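Local atomic coordinates of predicted protein (Acinetobacter sp. RUH2624, PDB entry 4MEA), a protein that probably hydrolyses epoxides as a secreted virulence factor of the Cif family, built on the alpha/beta hydrolase fold. Residues Phe183-Phe186 and Ile191-Lys194. Numbering follows the deposited sequence.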
loop_
_atom_site.group_PDB
_atom_site.type_symbol
_atom_site.label_atom_id
_atom_site.label_comp_id
_atom_site.label_asym_id
_atom_site.label_seq_id
_atom_site.Cartn_x
_atom_site.Cartn_y
_atom_site.Cartn_z
ATOM N N PHE A 183 -4.556 3.538 -1.259
ATOM C CA PHE A 183 -5.365 4.320 -0.328
ATOM C C PHE A 183 -4.732 4.282 1.066
ATOM O O PHE A 183 -4.834 5.248 1.832
ATOM C CB PHE A 183 -6.824 3.837 -0.277
ATOM C CG PHE A 183 -7.590 4.037 -1.564
ATOM C CD1 PHE A 183 -8.042 5.295 -1.934
ATOM C CD2 PHE A 183 -7.891 2.959 -2.384
ATOM C CE1 PHE A 183 -8.762 5.483 -3.112
ATOM C CE2 PHE A 183 -8.613 3.141 -3.557
ATOM C CZ PHE A 183 -9.051 4.413 -3.919
ATOM N N GLY A 184 -4.068 3.172 1.384
ATOM C CA GLY A 184 -3.359 3.047 2.648
ATOM C C GLY A 184 -2.012 3.748 2.649
ATOM O O GLY A 184 -1.704 4.533 3.550
ATOM N N TYR A 185 -1.188 3.453 1.647
ATOM C CA TYR A 185 0.142 4.062 1.562
ATOM C C TYR A 185 0.054 5.592 1.548
ATOM O O TYR A 185 0.807 6.268 2.255
ATOM C CB TYR A 185 0.887 3.546 0.322
ATOM C CG TYR A 185 2.249 4.186 0.066
ATOM C CD1 TYR A 185 3.252 4.176 1.040
ATOM C CD2 TYR A 185 2.539 4.758 -1.159
ATOM C CE1 TYR A 185 4.505 4.738 0.789
ATOM C CE2 TYR A 185 3.788 5.325 -1.420
ATOM C CZ TYR A 185 4.759 5.318 -0.443
ATOM O OH TYR A 185 5.996 5.868 -0.705
ATOM N N PHE A 186 -0.890 6.132 0.776
ATOM C CA PHE A 186 -1.021 7.585 0.626
ATOM C C PHE A 186 -1.565 8.283 1.885
ATOM O O PHE A 186 -1.492 9.500 1.998
ATOM C CB PHE A 186 -1.884 7.949 -0.592
ATOM C CG PHE A 186 -1.244 7.635 -1.930
ATOM C CD1 PHE A 186 0.095 7.282 -2.020
ATOM C CD2 PHE A 186 -1.987 7.718 -3.107
ATOM C CE1 PHE A 186 0.681 7.012 -3.263
ATOM C CE2 PHE A 186 -1.409 7.434 -4.356
ATOM C CZ PHE A 186 -0.075 7.089 -4.424
ATOM N N ILE A 191 4.764 9.660 5.052
ATOM C CA ILE A 191 5.769 8.781 4.462
ATOM C C ILE A 191 5.768 8.803 2.930
ATOM O O ILE A 191 6.829 8.878 2.305
ATOM C CB ILE A 191 5.613 7.324 4.988
ATOM C CG1 ILE A 191 5.701 7.302 6.521
ATOM C CG2 ILE A 191 6.676 6.415 4.380
ATOM C CD1 ILE A 191 7.012 7.818 7.074
ATOM N N ALA A 192 4.589 8.723 2.321
ATOM C CA ALA A 192 4.516 8.780 0.861
ATOM C C ALA A 192 5.063 10.125 0.386
ATOM O O ALA A 192 5.879 10.194 -0.530
ATOM C CB ALA A 192 3.087 8.584 0.368
ATOM N N GLU A 193 4.609 11.196 1.019
ATOM C CA GLU A 193 5.099 12.528 0.665
ATOM C C GLU A 193 6.629 12.585 0.685
ATOM O O GLU A 193 7.260 13.015 -0.284
ATOM C CB GLU A 193 4.537 13.581 1.617
ATOM C CG GLU A 193 5.220 14.941 1.464
ATOM C CD GLU A 193 4.853 15.900 2.573
ATOM O OE1 GLU A 193 3.822 15.666 3.255
ATOM O OE2 GLU A 193 5.602 16.884 2.764
ATOM N N LYS A 194 7.217 12.150 1.796
ATOM C CA LYS A 194 8.669 12.200 1.969
ATOM C C LYS A 194 9.427 11.257 1.025
ATOM O O LYS A 194 10.442 11.644 0.427
ATOM C CB LYS A 194 9.043 11.915 3.428
ATOM C CG LYS A 194 8.783 13.079 4.394
ATOM C CD LYS A 194 9.272 12.711 5.789
ATOM C CE LYS A 194 9.250 13.888 6.741
ATOM N NZ LYS A 194 9.804 13.484 8.045
HETATM O O HOH W 1 1.849 8.632 3.319
#
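A water joins Tyr185 to Ala192 through their backbones. It lies 2.8 Å from Tyr185 O, placed to donate to it, though other acceptors compete for its protons. It also accepts from Ala192 N at 2.9 Å. The water thus links a carbonyl of helix 181-185 to an amide in the first turn of helix 191-198. Beside this bridge the methyl of Ala192 meets the Tyr185 ring. CB lies over one face, 3.9 Å from the ring centroid and 18° off its normal, a CH-pi contact. Tyr185 CG stands anti to the backbone N (chi1 176°), which carries the ring out to Ala192. Past the methyl, Tyr185 OH comes to 3.6 Å from Ala192 CA. That hydroxyl hydrogen-bonds to Gln195 of its own chain and to Gln195 of the second subunit. These two bonds probably steady the ring against the methyl. Tyr185 also stacks on Tyr185 of the second subunit. Phe186 CD1 approaches Ala192 CB obliquely at 4.0 Å, although Phe186 CB points away from the second helix. The Phe186 ring instead joins an aromatic cluster with Phe67, His182, Phe240 and Tyr243. The contact spans the short connection between helices 181-185 and 191-198. Both belong to the helical insertion between strands 151-157 and 267-272 that, as in related epoxide hydrolases, probably forms the cap over the alpha/beta core. Helices 200-211 and 233-244 pack around it.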